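2S Albumin protein (Dolichos, PDB 6IX1) is probably a seed storage protein, built on the four-bladed beta-propeller fold of the hemopexin family. Local coordinates at residues A[9-14]-A[86-91]; A[24-29]-A[37-42]. All coordinates share one frame; numbering follows the deposited sequence.

Contact 1: A[9-14]-A[86-91]; sequences RSSRAY and YAPGTT
Tyr86 pushes its hydroxyl up against the Ser10-Ser11 backbone, and this is the tight end of the contact. The amide N of Ser11 donates to Tyr86 OH at 2.9 Å, somewhat bent (148° at the hydrogen), arriving in the plane of the ring at its edge. Ser10 CA lies 3.4 Å from Tyr86 OH, and Ser10 OG sits near the same edge, 3.8 Å from Tyr86 CE1. With CG set between the backbone N and the carbonyl carbon (chi1 55°), Tyr86 sends its ring towards 9-14. The Ser10-Arg12 bend has its own brace: Ser10 OG accepts from Arg12 N at 2.9 Å in an ST turn, nearly straight. A phenylalanine in place of Tyr86 would probably cost the Ser11 amide its acceptor and leave 9-14 less firmly fixed to 86-91. Pro88 is the middle ground, its CG 3.6 Å from Ser11 OG, whose own hydrogen-bond partner is Ser71 OG. Towards solvent the contact loosens. The exposed Arg12 lays its chain past the proline, Arg12 CG to Pro88 CB 3.8 Å, and the guanidinium spreads one face over that CB. Arg12 NH2 comes within 3.4 Å of Pro88 O, but the angle is too poor for a hydrogen bond. Pro88 and Gly89 are the corners of a type II turn from Ala87 to Thr90. The contact joins two propeller blades: the turn between strands 6-9 and 15-20 meets the loop leaving strand 80-85, while the rings of Phe8 and Tyr17, of the first blade, also meet the Tyr86 ring.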
loop_
_atom_site.group_PDB
_atom_site.type_symbol
_atom_site.label_atom_id
_atom_site.label_comp_id
_atom_site.label_asym_id
_atom_site.label_seq_id
_atom_site.Cartn_x
_atom_site.Cartn_y
_atom_site.Cartn_z
ATOM N N ARG A 9 4.617 0.152 4.674
ATOM C CA ARG A 9 5.300 -0.210 5.911
ATOM C C ARG A 9 6.645 0.500 5.989
ATOM O O ARG A 9 7.474 0.419 5.067
ATOM C CB ARG A 9 5.512 -1.743 5.902
ATOM C CG ARG A 9 6.234 -2.250 7.119
ATOM C CD ARG A 9 6.558 -3.707 7.116
ATOM N NE ARG A 9 7.401 -4.082 6.007
ATOM C CZ ARG A 9 7.710 -5.364 5.728
ATOM N NH1 ARG A 9 7.164 -6.346 6.378
ATOM N NH2 ARG A 9 8.480 -5.600 4.656
ATOM N N SER A 10 6.880 1.219 7.096
ATOM C CA SER A 10 8.140 1.928 7.259
ATOM C C SER A 10 9.248 0.933 7.610
ATOM O O SER A 10 9.042 -0.092 8.236
ATOM C CB SER A 10 8.036 2.935 8.377
ATOM O OG SER A 10 9.252 3.607 8.510
ATOM N N SER A 11 10.486 1.349 7.289
ATOM C CA SER A 11 11.681 0.747 7.912
ATOM C C SER A 11 11.715 0.872 9.451
ATOM O O SER A 11 12.301 0.024 10.098
ATOM C CB SER A 11 12.922 1.352 7.306
ATOM O OG SER A 11 12.924 2.739 7.608
ATOM N N ARG A 12 10.991 1.828 9.994
ATOM C CA ARG A 12 10.927 1.991 11.464
ATOM C C ARG A 12 9.942 1.027 12.039
ATOM O O ARG A 12 8.765 0.966 11.516
ATOM C CB ARG A 12 10.552 3.438 11.759
ATOM C CG ARG A 12 11.655 4.439 11.397
ATOM C CD ARG A 12 12.880 4.311 12.241
ATOM N NE ARG A 12 13.949 5.111 11.861
ATOM C CZ ARG A 12 14.211 6.332 12.341
ATOM N NH1 ARG A 12 13.333 6.932 13.112
ATOM N NH2 ARG A 12 15.333 6.937 12.004
ATOM N N ALA A 13 10.297 0.295 13.063
ATOM C CA ALA A 13 9.469 -0.789 13.573
ATOM C C ALA A 13 8.083 -0.278 13.929
ATOM O O ALA A 13 7.898 0.723 14.634
ATOM C CB ALA A 13 10.125 -1.481 14.733
ATOM N N TYR A 14 7.085 -1.004 13.451
ATOM C CA TYR A 14 5.679 -0.730 13.780
ATOM C C TYR A 14 5.230 0.684 13.453
ATOM O O TYR A 14 4.284 1.172 14.054
ATOM C CB TYR A 14 5.285 -1.209 15.190
ATOM C CG TYR A 14 5.335 -2.709 15.251
ATOM C CD1 TYR A 14 4.247 -3.442 14.820
ATOM C CD2 TYR A 14 6.441 -3.448 15.655
ATOM C CE1 TYR A 14 4.311 -4.828 14.722
ATOM C CE2 TYR A 14 6.523 -4.828 15.543
ATOM C CZ TYR A 14 5.427 -5.534 15.109
ATOM O OH TYR A 14 5.425 -6.908 15.032
ATOM N N TYR A 86 12.154 7.799 1.630
ATOM C CA TYR A 86 11.322 8.595 2.559
ATOM C C TYR A 86 12.119 8.957 3.836
ATOM O O TYR A 86 11.552 9.692 4.692
ATOM C CB TYR A 86 9.964 7.945 2.819
ATOM C CG TYR A 86 10.043 6.536 3.314
ATOM C CD1 TYR A 86 10.112 6.303 4.676
ATOM C CD2 TYR A 86 10.023 5.441 2.462
ATOM C CE1 TYR A 86 10.237 5.016 5.158
ATOM C CE2 TYR A 86 10.159 4.159 2.927
ATOM C CZ TYR A 86 10.261 3.950 4.276
ATOM O OH TYR A 86 10.387 2.697 4.772
ATOM N N ALA A 87 13.356 8.487 4.013
ATOM C CA ALA A 87 14.334 9.062 4.989
ATOM C C ALA A 87 13.731 9.356 6.350
ATOM O O ALA A 87 13.740 10.504 6.809
ATOM C CB ALA A 87 15.052 10.260 4.346
ATOM N N PRO A 88 13.239 8.371 7.094
ATOM C CA PRO A 88 12.584 8.640 8.364
ATOM C C PRO A 88 13.495 9.333 9.365
ATOM O O PRO A 88 14.714 9.109 9.403
ATOM C CB PRO A 88 12.177 7.289 8.914
ATOM C CG PRO A 88 12.402 6.342 7.842
ATOM C CD PRO A 88 13.239 6.986 6.789
ATOM N N GLY A 89 12.895 10.270 10.054
ATOM C CA GLY A 89 13.607 10.988 11.138
ATOM C C GLY A 89 14.446 12.125 10.604
ATOM O O GLY A 89 15.123 12.730 11.371
ATOM N N THR A 90 14.377 12.415 9.308
ATOM C CA THR A 90 15.178 13.456 8.631
ATOM C C THR A 90 14.287 14.188 7.645
ATOM O O THR A 90 13.154 13.791 7.370
ATOM C CB THR A 90 16.408 12.896 7.872
ATOM O OG1 THR A 90 15.965 12.356 6.612
ATOM C CG2 THR A 90 17.148 11.835 8.654
ATOM N N THR A 91 14.904 15.185 7.029
ATOM C CA THR A 91 14.351 15.943 5.907
ATOM C C THR A 91 15.082 15.571 4.596
ATOM O O THR A 91 15.352 16.478 3.755
ATOM C CB THR A 91 14.482 17.436 6.200
ATOM O OG1 THR A 91 15.899 17.701 6.274
ATOM C CG2 THR A 91 13.675 17.798 7.418
#

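Contact 2: A[24-29]-A[37-42]; sequences YVRVYY and KILTNL
The outer hairpin of the first propeller blade is closed here, strand 23-28 running antiparallel to the edge strand 37-44. Tyr28 and Lys37 form a hydrogen-bonded pair, each backbone N donating to the other's O, and Val27 faces Ile38 as a non-hydrogen-bonded pair. Then the register slips by one residue. Arg26 O takes two amides from the same face of its carbonyl plane, Leu39 N at 2.8 Å and Thr40 N at 3.1 Å, which is the signature of a classic beta bulge; the return bond, Arg26 N to Thr40 O, is weak. The extra residue brings both Leu39 and Thr40 to the Arg26 side chain. That chain runs out with CG anti to the backbone N (chi1 179°), then bends at chi3 (53°), and Arg26 NH2 donates to Thr40 OG1 at 2.9 Å, with the oxygen tilted slightly out of the guanidinium plane. Leu39 CB lies 3.5 Å above the Arg26 guanidinium plane, offset toward its rim, and Arg26 NH1 makes a salt bridge to Glu15 on strand 15-20. Thr40 OG1 also holds a water at 3.1 Å, which in turn is hydrogen-bonded to Tyr24 OH and lies in the plane of the Tyr24 ring, at its edge. Thr40 CG2 meets that phenol end obliquely, 3.6 Å from Tyr24 OH. At the exposed margin Leu39 CD1 rests 3.7 Å from Tyr28 CB, and further along the hairpin the methyls Val25 CG1 and Leu42 CD1 are in apolar contact.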
loop_
_atom_site.group_PDB
_atom_site.type_symbol
_atom_site.label_atom_id
_atom_site.label_comp_id
_atom_site.label_asym_id
_atom_site.label_seq_id
_atom_site.Cartn_x
_atom_site.Cartn_y
_atom_site.Cartn_z
ATOM N N TYR A 24 -1.454 12.857 4.561
ATOM C CA TYR A 24 -1.045 11.556 5.132
ATOM C C TYR A 24 -0.904 11.663 6.646
ATOM O O TYR A 24 -0.879 12.786 7.201
ATOM C CB TYR A 24 0.283 11.097 4.516
ATOM C CG TYR A 24 1.503 11.778 5.064
ATOM C CD1 TYR A 24 1.832 13.050 4.738
ATOM C CD2 TYR A 24 2.308 11.126 5.992
ATOM C CE1 TYR A 24 2.887 13.709 5.379
ATOM C CE2 TYR A 24 3.401 11.746 6.577
ATOM C CZ TYR A 24 3.722 13.040 6.223
ATOM O OH TYR A 24 4.764 13.677 6.808
ATOM N N VAL A 25 -0.833 10.514 7.306
ATOM C CA VAL A 25 -0.435 10.333 8.711
ATOM C C VAL A 25 0.613 9.262 8.768
ATOM O O VAL A 25 0.735 8.396 7.871
ATOM C CB VAL A 25 -1.575 10.033 9.687
ATOM C CG1 VAL A 25 -2.476 11.247 9.858
ATOM C CG2 VAL A 25 -2.294 8.789 9.324
ATOM N N ARG A 26 1.412 9.289 9.805
ATOM C CA ARG A 26 2.324 8.215 10.170
ATOM C C ARG A 26 1.822 7.696 11.516
ATOM O O ARG A 26 1.598 8.507 12.441
ATOM C CB ARG A 26 3.758 8.711 10.270
ATOM C CG ARG A 26 4.705 7.613 10.675
ATOM C CD ARG A 26 6.134 8.103 10.463
ATOM N NE ARG A 26 6.368 9.379 11.127
ATOM C CZ ARG A 26 6.866 9.628 12.305
ATOM N NH1 ARG A 26 7.499 8.742 12.957
ATOM N NH2 ARG A 26 6.801 10.873 12.673
ATOM N N VAL A 27 1.596 6.405 11.664
ATOM C CA VAL A 27 1.007 5.776 12.842
ATOM C C VAL A 27 1.948 4.720 13.412
ATOM O O VAL A 27 2.562 3.956 12.594
ATOM C CB VAL A 27 -0.370 5.169 12.415
ATOM C CG1 VAL A 27 -0.967 4.324 13.542
ATOM C CG2 VAL A 27 -1.379 6.233 11.990
ATOM N N TYR A 28 2.011 4.659 14.729
ATOM C CA TYR A 28 2.709 3.619 15.486
ATOM C C TYR A 28 1.638 2.605 15.833
ATOM O O TYR A 28 0.756 2.885 16.673
ATOM C CB TYR A 28 3.318 4.283 16.729
ATOM C CG TYR A 28 4.357 3.491 17.479
ATOM C CD1 TYR A 28 5.326 2.785 16.818
ATOM C CD2 TYR A 28 4.528 3.710 18.855
ATOM C CE1 TYR A 28 6.408 2.255 17.480
ATOM C CE2 TYR A 28 5.562 3.104 19.523
ATOM C CZ TYR A 28 6.557 2.458 18.838
ATOM O OH TYR A 28 7.605 1.879 19.558
ATOM N N TYR A 29 1.661 1.451 15.190
ATOM C CA TYR A 29 0.482 0.526 15.203
ATOM C C TYR A 29 0.775 -0.676 16.086
ATOM O O TYR A 29 1.910 -1.050 16.334
ATOM C CB TYR A 29 0.003 0.147 13.793
ATOM C CG TYR A 29 0.951 -0.651 12.997
ATOM C CD1 TYR A 29 1.984 -0.069 12.299
ATOM C CD2 TYR A 29 0.718 -2.017 12.880
ATOM C CE1 TYR A 29 2.825 -0.838 11.532
ATOM C CE2 TYR A 29 1.608 -2.788 12.178
ATOM C CZ TYR A 29 2.669 -2.209 11.498
ATOM O OH TYR A 29 3.469 -3.067 10.789
ATOM N N LYS A 37 -1.327 4.685 17.630
ATOM C CA LYS A 37 -1.271 6.127 17.898
ATOM C C LYS A 37 -0.587 6.863 16.757
ATOM O O LYS A 37 0.361 6.324 16.214
ATOM C CB LYS A 37 -0.600 6.452 19.262
ATOM C CG LYS A 37 -1.218 5.791 20.470
ATOM C CD LYS A 37 -2.621 6.220 20.781
ATOM C CE LYS A 37 -2.906 5.623 22.172
ATOM N NZ LYS A 37 -4.316 5.579 22.468
ATOM N N ILE A 38 -0.970 8.103 16.617
ATOM C CA ILE A 38 -0.401 8.956 15.571
ATOM C C ILE A 38 0.975 9.468 16.039
ATOM O O ILE A 38 1.170 9.876 17.198
ATOM C CB ILE A 38 -1.386 10.117 15.303
ATOM C CG1 ILE A 38 -2.696 9.593 14.719
ATOM C CG2 ILE A 38 -0.702 11.150 14.428
ATOM C CD1 ILE A 38 -3.706 10.632 14.436
ATOM N N LEU A 39 1.905 9.476 15.094
ATOM C CA LEU A 39 3.232 10.064 15.208
ATOM C C LEU A 39 3.352 11.333 14.370
ATOM O O LEU A 39 4.058 12.251 14.760
ATOM C CB LEU A 39 4.353 9.095 14.836
ATOM C CG LEU A 39 4.422 7.831 15.661
ATOM C CD1 LEU A 39 5.447 6.891 15.095
ATOM C CD2 LEU A 39 4.794 8.195 17.082
ATOM N N THR A 40 2.789 11.306 13.161
ATOM C CA THR A 40 2.683 12.574 12.345
ATOM C C THR A 40 1.215 12.899 12.163
ATOM O O THR A 40 0.508 12.097 11.522
ATOM C CB THR A 40 3.362 12.458 10.967
ATOM O OG1 THR A 40 4.743 12.238 11.188
ATOM C CG2 THR A 40 3.216 13.684 10.099
ATOM N N ASN A 41 0.770 13.984 12.778
ATOM C CA ASN A 41 -0.588 14.489 12.611
ATOM C C ASN A 41 -0.842 14.765 11.112
ATOM O O ASN A 41 0.047 15.124 10.357
ATOM C CB ASN A 41 -0.866 15.736 13.459
ATOM C CG ASN A 41 -1.264 15.437 14.885
ATOM O OD1 ASN A 41 -1.934 14.439 15.165
ATOM N ND2 ASN A 41 -0.896 16.349 15.776
ATOM N N LEU A 42 -2.117 14.676 10.726
ATOM C CA LEU A 42 -2.550 14.826 9.340
ATOM C C LEU A 42 -1.804 15.991 8.698
ATOM O O LEU A 42 -1.866 17.106 9.186
ATOM C CB LEU A 42 -4.039 15.033 9.245
ATOM C CG LEU A 42 -4.635 15.014 7.845
ATOM C CD1 LEU A 42 -4.543 13.655 7.204
ATOM C CD2 LEU A 42 -6.084 15.470 7.917
HETATM O O HOH W 1 6.565 11.795 8.707
#

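Overall arrangement
Contact 2 is nested in the loop that contact 1 closes, and the two centres lie about 12 Å apart, each about 15 Å from the centre of the chain. They meet directly where 9-14 runs into strand 15-20: Tyr14 O is 2.9 Å from Tyr29 N, a probable hydrogen bond. Beside it, in plain packing, Ala13 O lies 3.6 Å from Tyr28 CE1. His178 also ties them, its NE2 bonded to Ser10 O and its ND1 to Tyr29 OH, so the fourth blade reaches both. Their roles differ: 24-29 with 37-42 finishes one blade within itself, whereas 9-14 with 86-91 fastens that blade to the next.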